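Local coordinates for protein Atg1 tMIT (Kluyveromyces marxianus, PDB 4P1N) that is the tandem MIT region of a serine/threonine protein kinase that is probably essential in autophagy, where it is required to form autophagosomes, at residues B[107-112]-B[151-156]; B[100-105]-B[158-163]; B[201-206]-B[214-219]; B[248-251]-B[256-259]. All blocks are in the same frame, centred on the assembly; numbering follows the deposited sequence.

Interaction 1. Residues B[107-112]-B[151-156]; sequences LLYLKS and NECLDK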
loop_
_atom_site.group_PDB
_atom_site.type_symbol
_atom_site.label_atom_id
_atom_site.label_comp_id
_atom_site.label_asym_id
_atom_site.label_seq_id
_atom_site.Cartn_x
_atom_site.Cartn_y
_atom_site.Cartn_z
ATOM N N LEU B 107 -7.045 -19.436 3.456
ATOM C CA LEU B 107 -6.294 -19.398 4.694
ATOM C C LEU B 107 -5.169 -18.355 4.679
ATOM O O LEU B 107 -4.941 -17.656 5.680
ATOM C CB LEU B 107 -5.714 -20.804 5.015
ATOM C CG LEU B 107 -6.753 -21.905 5.296
ATOM C CD1 LEU B 107 -6.039 -23.193 5.678
ATOM C CD2 LEU B 107 -7.726 -21.482 6.375
ATOM N N LEU B 108 -4.479 -18.249 3.547
ATOM C CA LEU B 108 -3.425 -17.235 3.362
ATOM C C LEU B 108 -3.985 -15.840 3.302
ATOM O O LEU B 108 -3.363 -14.908 3.816
ATOM C CB LEU B 108 -2.609 -17.543 2.090
ATOM C CG LEU B 108 -1.841 -18.864 2.206
ATOM C CD1 LEU B 108 -1.234 -19.253 0.879
ATOM C CD2 LEU B 108 -0.781 -18.808 3.315
ATOM N N TYR B 109 -5.162 -15.651 2.708
ATOM C CA TYR B 109 -5.778 -14.345 2.774
ATOM C C TYR B 109 -6.185 -14.042 4.220
ATOM O O TYR B 109 -6.113 -12.892 4.635
ATOM C CB TYR B 109 -6.994 -14.191 1.830
ATOM C CG TYR B 109 -6.627 -13.962 0.422
ATOM C CD1 TYR B 109 -5.831 -12.865 0.048
ATOM C CD2 TYR B 109 -6.957 -14.887 -0.550
ATOM C CE1 TYR B 109 -5.433 -12.671 -1.266
ATOM C CE2 TYR B 109 -6.540 -14.706 -1.873
ATOM C CZ TYR B 109 -5.767 -13.613 -2.216
ATOM O OH TYR B 109 -5.412 -13.448 -3.523
ATOM N N LEU B 110 -6.653 -15.027 4.977
ATOM C CA LEU B 110 -7.075 -14.742 6.354
ATOM C C LEU B 110 -5.874 -14.395 7.229
ATOM O O LEU B 110 -5.973 -13.568 8.089
ATOM C CB LEU B 110 -7.852 -15.887 7.000
ATOM C CG LEU B 110 -9.193 -16.274 6.374
ATOM C CD1 LEU B 110 -9.743 -17.491 7.111
ATOM C CD2 LEU B 110 -10.251 -15.187 6.484
ATOM N N LYS B 111 -4.729 -15.015 6.990
ATOM C CA LYS B 111 -3.559 -14.630 7.695
ATOM C C LYS B 111 -3.101 -13.231 7.300
ATOM O O LYS B 111 -2.710 -12.424 8.178
ATOM C CB LYS B 111 -2.451 -15.664 7.500
ATOM C CG LYS B 111 -1.155 -15.347 8.211
ATOM C CD LYS B 111 -1.273 -15.333 9.726
ATOM C CE LYS B 111 -1.478 -16.735 10.315
ATOM N NZ LYS B 111 -2.062 -16.558 11.660
ATOM N N SER B 112 -3.158 -12.915 6.013
ATOM C CA SER B 112 -2.914 -11.528 5.571
ATOM C C SER B 112 -3.761 -10.517 6.302
ATOM O O SER B 112 -3.279 -9.493 6.810
ATOM C CB SER B 112 -3.099 -11.348 4.049
ATOM O OG SER B 112 -2.317 -12.281 3.326
ATOM N N ASN B 151 -9.159 -4.482 2.208
ATOM C CA ASN B 151 -10.416 -4.578 1.441
ATOM C C ASN B 151 -10.320 -5.558 0.302
ATOM O O ASN B 151 -11.232 -6.342 0.089
ATOM C CB ASN B 151 -10.839 -3.203 0.894
ATOM C CG ASN B 151 -11.222 -2.260 2.012
ATOM O OD1 ASN B 151 -11.607 -2.714 3.077
ATOM N ND2 ASN B 151 -11.137 -0.972 1.786
ATOM N N GLU B 152 -9.207 -5.525 -0.418
ATOM C CA GLU B 152 -8.929 -6.553 -1.413
ATOM C C GLU B 152 -8.897 -7.990 -0.817
ATOM O O GLU B 152 -9.550 -8.908 -1.346
ATOM C CB GLU B 152 -7.614 -6.246 -2.140
ATOM C CG GLU B 152 -7.236 -7.271 -3.205
ATOM C CD GLU B 152 -5.848 -7.033 -3.791
ATOM O OE1 GLU B 152 -5.209 -6.010 -3.462
ATOM O OE2 GLU B 152 -5.401 -7.880 -4.580
ATOM N N CYS B 153 -8.136 -8.203 0.260
ATOM C CA CYS B 153 -8.033 -9.554 0.856
ATOM C C CYS B 153 -9.396 -10.069 1.338
ATOM O O CYS B 153 -9.730 -11.291 1.209
ATOM C CB CYS B 153 -7.031 -9.577 2.022
ATOM S SG CYS B 153 -5.347 -9.401 1.410
ATOM N N LEU B 154 -10.134 -9.162 1.957
ATOM C CA LEU B 154 -11.448 -9.472 2.437
ATOM C C LEU B 154 -12.385 -9.858 1.266
ATOM O O LEU B 154 -13.123 -10.838 1.383
ATOM C CB LEU B 154 -12.046 -8.294 3.184
ATOM C CG LEU B 154 -12.686 -8.520 4.545
ATOM C CD1 LEU B 154 -13.763 -7.471 4.682
ATOM C CD2 LEU B 154 -13.253 -9.918 4.782
ATOM N N ASP B 155 -12.388 -9.081 0.167
ATOM C CA ASP B 155 -13.224 -9.451 -0.985
ATOM C C ASP B 155 -12.851 -10.812 -1.565
ATOM O O ASP B 155 -13.731 -11.631 -1.856
ATOM C CB ASP B 155 -13.173 -8.404 -2.087
ATOM C CG ASP B 155 -13.869 -7.110 -1.695
ATOM O OD1 ASP B 155 -14.526 -7.069 -0.629
ATOM O OD2 ASP B 155 -13.742 -6.124 -2.449
ATOM N N LYS B 156 -11.557 -11.054 -1.735
ATOM C CA LYS B 156 -11.077 -12.344 -2.211
ATOM C C LYS B 156 -11.388 -13.521 -1.276
ATOM O O LYS B 156 -11.797 -14.612 -1.737
ATOM C CB LYS B 156 -9.600 -12.277 -2.570
ATOM C CG LYS B 156 -9.404 -11.487 -3.837
ATOM C CD LYS B 156 -7.963 -11.277 -4.243
ATOM C CE LYS B 156 -7.907 -10.400 -5.521
ATOM N NZ LYS B 156 -6.491 -10.000 -5.816
#
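Y109 and C153 mark the closest backbone approach, with CA atoms 5.6 Å apart. Helix segments 107-112 and 151-156 run roughly antiparallel, 150° between their directions, and their axes come within 9.2 Å. Y109 points toward the opposing helix and carries most of the contact. K156 lies over one face of its ring: CB sits 4.1 Å from the ring centroid and 15° off the normal, a CH-pi contact. With CG anti to the carbonyl carbon (chi1 -72°) and the chain extended beyond it, K156 continues past the phenol end, where its CD is 3.4 Å from Y109 OH. C153 comes in at the ring edge instead. Its SG is 3.8 Å from Y109 CD1, a sulfur-aromatic contact, and 4.0 Å from S112 CB. The S112 hydroxyl turns back to its own helix and bonds L108 O. The ammonium of K156 forms a salt bridge to E152, with NZ 2.7 Å from E152 OE2 on the anti lone pair. E29 of helix 10-33 bonds both Y109 OH and K156 NZ, tying a third helix to the pair. With an alanine in place of Y109, E29 would probably lose its phenol partner and K156 CB the ring face it rests on. This buried antiparallel packing is characteristic of the helical bundle of an MIT domain, here the first of the tandem.

Interaction 2. Residues B[100-105]-B[158-163]; sequences KLCMES and EFLRLK
C102 and L160 face each other where segments 100-105 and 158-163 come closest, with CA atoms 6.2 Å apart, axes 9.5 Å apart at closest and 144° between their directions. This is antiparallel helix packing within the first MIT domain, and no hydrogen bond crosses it. L160 points toward the other helix, and its two methyls divide the work. CD2 meets C102, at 4.0 Å from its backbone O and 4.2 Å from its SG. CD1 packs on S105, one turn further along. F32 of helix 10-33 also touches L160 and S105, so the leucine sits in a core shared by three helices. With an alanine at L160 both methyls are gone, which would probably open a gap between the helices opposite C102 and S105 and leave F32 less well packed. K163 adds its aliphatic part at the margin. Its chain bends at chi3 (-144°), and CD lies 4.1 Å from C102 SG. The S105 hydroxyl has a polar partner on a third helix: it bonds the carbonyl of A28. With S105 OG anti to the backbone N (chi1 -161°), L160 CD1 lies equally near OG and CB, 3.8 Å from each.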
loop_
_atom_site.group_PDB
_atom_site.type_symbol
_atom_site.label_atom_id
_atom_site.label_comp_id
_atom_site.label_asym_id
_atom_site.label_seq_id
_atom_site.Cartn_x
_atom_site.Cartn_y
_atom_site.Cartn_z
ATOM N N LYS B 100 -8.389 -27.850 -2.837
ATOM C CA LYS B 100 -7.167 -27.667 -2.075
ATOM C C LYS B 100 -6.592 -26.244 -2.264
ATOM O O LYS B 100 -6.235 -25.574 -1.298
ATOM C CB LYS B 100 -6.128 -28.721 -2.478
ATOM C CG LYS B 100 -5.108 -28.976 -1.388
ATOM C CD LYS B 100 -3.859 -29.671 -1.902
ATOM C CE LYS B 100 -2.972 -30.097 -0.732
ATOM N NZ LYS B 100 -1.518 -29.891 -0.996
ATOM N N LEU B 101 -6.521 -25.801 -3.510
ATOM C CA LEU B 101 -6.070 -24.475 -3.825
ATOM C C LEU B 101 -6.957 -23.391 -3.216
ATOM O O LEU B 101 -6.449 -22.382 -2.742
ATOM C CB LEU B 101 -5.995 -24.271 -5.340
ATOM C CG LEU B 101 -4.829 -24.956 -6.056
ATOM C CD1 LEU B 101 -5.019 -24.851 -7.564
ATOM C CD2 LEU B 101 -3.497 -24.365 -5.656
ATOM N N CYS B 102 -8.269 -23.595 -3.259
ATOM C CA CYS B 102 -9.223 -22.628 -2.735
ATOM C C CYS B 102 -9.050 -22.473 -1.211
ATOM O O CYS B 102 -8.965 -21.324 -0.696
ATOM C CB CYS B 102 -10.662 -23.025 -3.083
ATOM S SG CYS B 102 -11.117 -22.687 -4.807
ATOM N N MET B 103 -8.980 -23.606 -0.508
ATOM C CA MET B 103 -8.715 -23.576 0.919
ATOM C C MET B 103 -7.388 -22.903 1.259
ATOM O O MET B 103 -7.346 -22.096 2.149
ATOM C CB MET B 103 -8.723 -24.973 1.547
ATOM C CG MET B 103 -9.893 -25.204 2.471
ATOM S SD MET B 103 -9.810 -24.171 3.944
ATOM C CE MET B 103 -10.006 -25.407 5.241
ATOM N N GLU B 104 -6.330 -23.297 0.574
ATOM C CA GLU B 104 -4.989 -22.778 0.796
ATOM C C GLU B 104 -4.966 -21.271 0.596
ATOM O O GLU B 104 -4.485 -20.545 1.454
ATOM C CB GLU B 104 -3.977 -23.448 -0.113
ATOM C CG GLU B 104 -3.566 -24.836 0.361
ATOM C CD GLU B 104 -2.702 -25.623 -0.638
ATOM O OE1 GLU B 104 -2.163 -26.687 -0.234
ATOM O OE2 GLU B 104 -2.578 -25.216 -1.817
ATOM N N SER B 105 -5.547 -20.818 -0.504
ATOM C CA SER B 105 -5.614 -19.399 -0.800
ATOM C C SER B 105 -6.416 -18.650 0.280
ATOM O O SER B 105 -5.969 -17.636 0.806
ATOM C CB SER B 105 -6.168 -19.159 -2.209
ATOM O OG SER B 105 -5.834 -17.834 -2.657
ATOM N N GLU B 158 -13.893 -13.676 0.909
ATOM C CA GLU B 158 -15.341 -13.908 0.861
ATOM C C GLU B 158 -15.723 -14.661 -0.405
ATOM O O GLU B 158 -16.541 -15.588 -0.384
ATOM C CB GLU B 158 -16.137 -12.603 0.905
ATOM C CG GLU B 158 -16.220 -11.926 2.264
ATOM C CD GLU B 158 -17.158 -12.635 3.242
ATOM O OE1 GLU B 158 -17.562 -13.803 3.002
ATOM O OE2 GLU B 158 -17.490 -12.016 4.277
ATOM N N PHE B 159 -15.150 -14.248 -1.515
ATOM C CA PHE B 159 -15.348 -14.973 -2.744
ATOM C C PHE B 159 -14.974 -16.427 -2.503
ATOM O O PHE B 159 -15.809 -17.311 -2.713
ATOM C CB PHE B 159 -14.562 -14.334 -3.867
ATOM C CG PHE B 159 -14.436 -15.184 -5.087
ATOM C CD1 PHE B 159 -15.517 -15.386 -5.924
ATOM C CD2 PHE B 159 -13.205 -15.742 -5.434
ATOM C CE1 PHE B 159 -15.388 -16.164 -7.068
ATOM C CE2 PHE B 159 -13.073 -16.518 -6.566
ATOM C CZ PHE B 159 -14.163 -16.724 -7.391
ATOM N N LEU B 160 -13.770 -16.680 -1.990
ATOM C CA LEU B 160 -13.308 -18.062 -1.779
ATOM C C LEU B 160 -14.150 -18.861 -0.789
ATOM O O LEU B 160 -14.319 -20.079 -0.948
ATOM C CB LEU B 160 -11.841 -18.107 -1.350
ATOM C CG LEU B 160 -10.791 -17.706 -2.408
ATOM C CD1 LEU B 160 -9.474 -17.313 -1.763
ATOM C CD2 LEU B 160 -10.548 -18.810 -3.417
ATOM N N ARG B 161 -14.679 -18.197 0.238
ATOM C CA ARG B 161 -15.486 -18.898 1.247
ATOM C C ARG B 161 -16.759 -19.390 0.615
ATOM O O ARG B 161 -17.274 -20.455 0.985
ATOM C CB ARG B 161 -15.837 -18.003 2.445
ATOM N N LEU B 162 -17.247 -18.604 -0.341
ATOM C CA LEU B 162 -18.518 -18.862 -1.019
ATOM C C LEU B 162 -18.312 -19.940 -2.064
ATOM O O LEU B 162 -19.134 -20.845 -2.219
ATOM C CB LEU B 162 -19.041 -17.580 -1.669
ATOM C CG LEU B 162 -20.540 -17.517 -1.951
ATOM C CD1 LEU B 162 -21.011 -16.071 -1.856
ATOM C CD2 LEU B 162 -20.880 -18.118 -3.307
ATOM N N LYS B 163 -17.195 -19.857 -2.770
ATOM C CA LYS B 163 -16.819 -20.925 -3.690
ATOM C C LYS B 163 -16.701 -22.247 -2.914
ATOM O O LYS B 163 -17.202 -23.283 -3.361
ATOM C CB LYS B 163 -15.524 -20.586 -4.421
ATOM C CG LYS B 163 -15.138 -21.620 -5.453
ATOM C CD LYS B 163 -14.354 -21.036 -6.621
ATOM C CE LYS B 163 -14.735 -21.736 -7.927
ATOM N NZ LYS B 163 -14.111 -21.103 -9.126
#

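Interaction 3. Residues B[201-206]-B[214-219]; sequences RLEMEG and LAYATS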
loop_
_atom_site.group_PDB
_atom_site.type_symbol
_atom_site.label_atom_id
_atom_site.label_comp_id
_atom_site.label_asym_id
_atom_site.label_seq_id
_atom_site.Cartn_x
_atom_site.Cartn_y
_atom_site.Cartn_z
ATOM N N ARG B 201 20.784 -22.928 -3.049
ATOM C CA ARG B 201 21.202 -23.552 -4.316
ATOM C C ARG B 201 21.583 -22.459 -5.317
ATOM O O ARG B 201 22.612 -22.541 -5.981
ATOM C CB ARG B 201 20.095 -24.437 -4.882
ATOM N N LEU B 202 20.774 -21.412 -5.386
ATOM C CA LEU B 202 21.085 -20.280 -6.246
ATOM C C LEU B 202 22.439 -19.662 -5.865
ATOM O O LEU B 202 23.323 -19.468 -6.721
ATOM C CB LEU B 202 20.011 -19.210 -6.145
ATOM C CG LEU B 202 19.817 -18.401 -7.422
ATOM C CD1 LEU B 202 18.680 -19.019 -8.226
ATOM C CD2 LEU B 202 19.490 -16.954 -7.146
ATOM N N GLU B 203 22.591 -19.380 -4.572
ATOM C CA GLU B 203 23.795 -18.753 -4.054
ATOM C C GLU B 203 25.035 -19.551 -4.464
ATOM O O GLU B 203 26.033 -18.960 -4.869
ATOM C CB GLU B 203 23.720 -18.593 -2.523
ATOM C CG GLU B 203 24.624 -17.491 -1.981
ATOM C CD GLU B 203 24.782 -17.489 -0.459
ATOM O OE1 GLU B 203 25.929 -17.303 -0.009
ATOM O OE2 GLU B 203 23.788 -17.655 0.291
ATOM N N MET B 204 24.963 -20.883 -4.391
ATOM C CA MET B 204 26.112 -21.720 -4.751
ATOM C C MET B 204 26.340 -21.873 -6.265
ATOM O O MET B 204 27.421 -22.262 -6.682
ATOM C CB MET B 204 26.110 -23.079 -4.027
ATOM C CG MET B 204 24.907 -23.975 -4.190
ATOM S SD MET B 204 24.851 -25.197 -2.851
ATOM C CE MET B 204 26.137 -26.321 -3.378
ATOM N N GLU B 205 25.352 -21.515 -7.078
ATOM C CA GLU B 205 25.517 -21.498 -8.533
ATOM C C GLU B 205 26.014 -20.140 -9.057
ATOM O O GLU B 205 25.974 -19.893 -10.261
ATOM C CB GLU B 205 24.197 -21.905 -9.212
ATOM C CG GLU B 205 23.907 -23.391 -9.081
ATOM C CD GLU B 205 22.548 -23.784 -9.624
ATOM O OE1 GLU B 205 21.528 -23.233 -9.146
ATOM O OE2 GLU B 205 22.502 -24.658 -10.521
ATOM N N GLY B 206 26.494 -19.270 -8.159
ATOM C CA GLY B 206 26.985 -17.939 -8.529
ATOM C C GLY B 206 25.876 -16.970 -8.905
ATOM O O GLY B 206 26.104 -15.960 -9.578
ATOM N N LEU B 214 16.898 -11.162 -0.893
ATOM C CA LEU B 214 15.471 -10.962 -0.776
ATOM C C LEU B 214 14.752 -12.255 -0.449
ATOM O O LEU B 214 13.821 -12.247 0.348
ATOM C CB LEU B 214 14.930 -10.371 -2.065
ATOM C CG LEU B 214 13.524 -9.816 -1.859
ATOM C CD1 LEU B 214 13.542 -8.305 -2.072
ATOM C CD2 LEU B 214 12.556 -10.516 -2.790
ATOM N N ALA B 215 15.189 -13.369 -1.039
ATOM C CA ALA B 215 14.606 -14.658 -0.704
ATOM C C ALA B 215 14.789 -15.006 0.776
ATOM O O ALA B 215 13.816 -15.287 1.471
ATOM C CB ALA B 215 15.145 -15.757 -1.598
ATOM N N TYR B 216 16.015 -14.945 1.289
ATOM C CA TYR B 216 16.206 -15.223 2.716
ATOM C C TYR B 216 15.340 -14.286 3.570
ATOM O O TYR B 216 14.737 -14.722 4.530
ATOM C CB TYR B 216 17.650 -15.070 3.137
ATOM C CG TYR B 216 18.618 -16.058 2.540
ATOM C CD1 TYR B 216 18.393 -17.422 2.632
ATOM C CD2 TYR B 216 19.792 -15.625 1.938
ATOM C CE1 TYR B 216 19.278 -18.324 2.110
ATOM C CE2 TYR B 216 20.702 -16.529 1.418
ATOM C CZ TYR B 216 20.431 -17.875 1.497
ATOM O OH TYR B 216 21.319 -18.781 0.986
ATOM N N ALA B 217 15.310 -12.996 3.235
ATOM C CA ALA B 217 14.565 -12.037 4.041
ATOM C C ALA B 217 13.065 -12.417 4.012
ATOM O O ALA B 217 12.343 -12.345 5.037
ATOM C CB ALA B 217 14.792 -10.607 3.517
ATOM N N THR B 218 12.615 -12.846 2.837
ATOM C CA THR B 218 11.231 -13.309 2.677
ATOM C C THR B 218 10.911 -14.499 3.568
ATOM O O THR B 218 9.889 -14.465 4.270
ATOM C CB THR B 218 10.897 -13.630 1.226
ATOM O OG1 THR B 218 11.128 -12.461 0.433
ATOM C CG2 THR B 218 9.438 -14.104 1.090
ATOM N N SER B 219 11.786 -15.507 3.589
ATOM C CA SER B 219 11.610 -16.650 4.494
ATOM C C SER B 219 11.560 -16.232 5.934
ATOM O O SER B 219 10.856 -16.826 6.733
ATOM C CB SER B 219 12.751 -17.640 4.390
ATOM O OG SER B 219 12.815 -18.240 3.126
#
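E203 and Y216 meet through one hydrogen bond, and their side chains cross at about a right angle. The carboxylate plane is turned 84° from the ring plane. E203 OE2 sits at the edge of the Y216 ring, in its plane, so the acid approaches the phenol end and not a face. Y216 OH donates to E203 OE2 over 2.8 Å, and meets that oxygen nearly in line with its C-O bond. The same oxygen is 3.5 Å from Y216 CE2. E203 can span the distance because its CG is anti to the backbone N (chi1 -157°) and the chain is extended beyond it. The other carboxylate oxygen, OE1, takes salt bridges from K273 and R266 of helix 250-273. Two nearby positive charges are likely to keep the glutamate ionised. These bonds on OE1 and that of Y216 on OE2 probably hold the carboxylate in its rotation. Both side chains are buried. I263 and L267 of helix 250-273 pack on Y216, and an aromatic side chain of another protein chain also reaches it.

The first helix ends at M204, and E205 is the first residue to leave helical angles. G206, with a positive phi of 73°, is the C-prime residue of a Schellman motif. Its N makes a weak bond to E203 O at 3.3 Å. On the second helix, T218 OG1 bonds L214 O at 2.7 Å. T218 N reaches the same oxygen from the opposite face. The whole joins helices 184-204 and 209-227 as a hairpin against helix 250-273, in keeping with the three-helix bundle of an MIT domain, here the second.

Interaction 4. Residues B[248-251]-B[256-259]; sequences LDES and IRKY
L248 reaches I256 tip to tip, with L248 CD2 4.1 Å from I256 CD1. L248 lies in the loop just before helix 250-273, and I256 lies about two turns into that helix. Both point toward each other and both are buried, so the leucine folds back along the side of the helix it precedes.

The second pair lies at the surface. E250 starts away from segment 256-259, but its chain bends at chi2 (59°) and brings the carboxylate back. E250 and R257 are seven residues apart, two turns of the same helix. E250 OE2 sits at the guanidinium edge, in its plane, and the two flat groups are turned 16° from each other. The distances are 3.7 Å from E250 OE2 to R257 NH1 and 3.8 Å from E250 OE2 to R257 NH2, which makes this a long salt bridge. R257 NH1 has a second acidic partner on the same helix in E254, between the two segments, beside the long bridge from E250.

D249 begins the helix as its N-cap. Its OD1 accepts from the backbone N of D252 and from S251 OG, at 2.7 Å from the latter. That hydroxyl arrives on the syn side, 17° out of the carboxylate plane. A negative group at this end would probably also suit the helix dipole.

In the fold, helix 250-273 follows strand 244-245. I256 fits against Y189 of helix 184-204 and against L223, L226 and L227 of helix 209-227, while L248 touches E185 of helix 184-204.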
loop_
_atom_site.group_PDB
_atom_site.type_symbol
_atom_site.label_atom_id
_atom_site.label_comp_id
_atom_site.label_asym_id
_atom_site.label_seq_id
_atom_site.Cartn_x
_atom_site.Cartn_y
_atom_site.Cartn_z
ATOM N N LEU B 248 0.170 -24.355 16.913
ATOM C CA LEU B 248 1.504 -24.888 16.996
ATOM C C LEU B 248 1.719 -25.368 18.423
ATOM O O LEU B 248 1.224 -24.733 19.359
ATOM C CB LEU B 248 2.532 -23.796 16.698
ATOM C CG LEU B 248 2.568 -23.166 15.295
ATOM C CD1 LEU B 248 3.310 -21.843 15.331
ATOM C CD2 LEU B 248 3.233 -24.088 14.300
ATOM N N ASP B 249 2.455 -26.464 18.579
ATOM C CA ASP B 249 2.979 -26.845 19.894
ATOM C C ASP B 249 4.387 -26.285 20.113
ATOM O O ASP B 249 4.975 -25.681 19.215
ATOM C CB ASP B 249 2.904 -28.363 20.119
ATOM C CG ASP B 249 4.027 -29.149 19.433
ATOM O OD1 ASP B 249 5.181 -28.672 19.337
ATOM O OD2 ASP B 249 3.757 -30.302 19.029
ATOM N N GLU B 250 4.906 -26.483 21.323
ATOM C CA GLU B 250 6.179 -25.894 21.732
ATOM C C GLU B 250 7.376 -26.408 20.935
ATOM O O GLU B 250 8.306 -25.649 20.664
ATOM C CB GLU B 250 6.433 -26.133 23.225
ATOM C CG GLU B 250 7.495 -25.211 23.812
ATOM C CD GLU B 250 7.117 -23.748 23.659
ATOM O OE1 GLU B 250 5.922 -23.424 23.861
ATOM O OE2 GLU B 250 8.005 -22.930 23.316
ATOM N N SER B 251 7.373 -27.698 20.594
ATOM C CA SER B 251 8.464 -28.277 19.797
ATOM C C SER B 251 8.430 -27.728 18.377
ATOM O O SER B 251 9.458 -27.648 17.718
ATOM C CB SER B 251 8.399 -29.816 19.783
ATOM O OG SER B 251 7.299 -30.262 18.999
ATOM N N ILE B 256 11.015 -24.010 14.569
ATOM C CA ILE B 256 10.940 -22.783 13.758
ATOM C C ILE B 256 11.975 -21.773 14.238
ATOM O O ILE B 256 12.647 -21.130 13.421
ATOM C CB ILE B 256 9.506 -22.152 13.745
ATOM C CG1 ILE B 256 8.517 -23.092 13.061
ATOM C CG2 ILE B 256 9.476 -20.816 13.004
ATOM C CD1 ILE B 256 7.094 -22.955 13.535
ATOM N N ARG B 257 12.133 -21.647 15.551
ATOM C CA ARG B 257 13.185 -20.799 16.093
ATOM C C ARG B 257 14.569 -21.186 15.546
ATOM O O ARG B 257 15.373 -20.311 15.224
ATOM C CB ARG B 257 13.202 -20.843 17.622
ATOM C CG ARG B 257 12.262 -19.846 18.251
ATOM C CD ARG B 257 12.464 -19.734 19.760
ATOM N NE ARG B 257 11.185 -19.403 20.377
ATOM C CZ ARG B 257 10.411 -20.251 21.047
ATOM N NH1 ARG B 257 10.782 -21.513 21.248
ATOM N NH2 ARG B 257 9.252 -19.821 21.536
ATOM N N LYS B 258 14.842 -22.486 15.444
ATOM C CA LYS B 258 16.133 -22.947 14.948
ATOM C C LYS B 258 16.323 -22.515 13.495
ATOM O O LYS B 258 17.329 -21.911 13.137
ATOM C CB LYS B 258 16.273 -24.474 15.068
ATOM C CG LYS B 258 16.115 -25.037 16.481
ATOM C CD LYS B 258 17.293 -24.736 17.399
ATOM C CE LYS B 258 18.354 -25.840 17.378
ATOM N NZ LYS B 258 18.162 -26.869 18.446
ATOM N N TYR B 259 15.339 -22.804 12.660
ATOM C CA TYR B 259 15.375 -22.360 11.249
ATOM C C TYR B 259 15.539 -20.868 11.089
ATOM O O TYR B 259 16.318 -20.415 10.248
ATOM C CB TYR B 259 14.162 -22.872 10.498
ATOM C CG TYR B 259 14.255 -24.357 10.224
ATOM C CD1 TYR B 259 15.254 -24.842 9.406
ATOM C CD2 TYR B 259 13.362 -25.266 10.785
ATOM C CE1 TYR B 259 15.382 -26.191 9.146
ATOM C CE2 TYR B 259 13.470 -26.627 10.523
ATOM C CZ TYR B 259 14.495 -27.069 9.701
ATOM O OH TYR B 259 14.662 -28.372 9.383
#

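In the fold
Interactions 1 and 2 join the same two helices, 95-129 and 137-170, at centres 10 Å apart. They touch: Y109 CD2 lies 3.7 Å from L160 CD1. Interaction 1 is nested inside the loop closed by interaction 2. Both are buried, but interaction 1 sets an aromatic ring against a sulfur and the aliphatic part of a lysine, whose charge is paired beside the contact, while interaction 2 is essentially apolar. Interactions 3 and 4 belong to the second MIT range, with centres about 22 Å apart. Interaction 3 is a buried polar bond between helices. Interaction 4 stays around one helix start and is partly exposed, with an apolar pair inside and a long salt bridge outside.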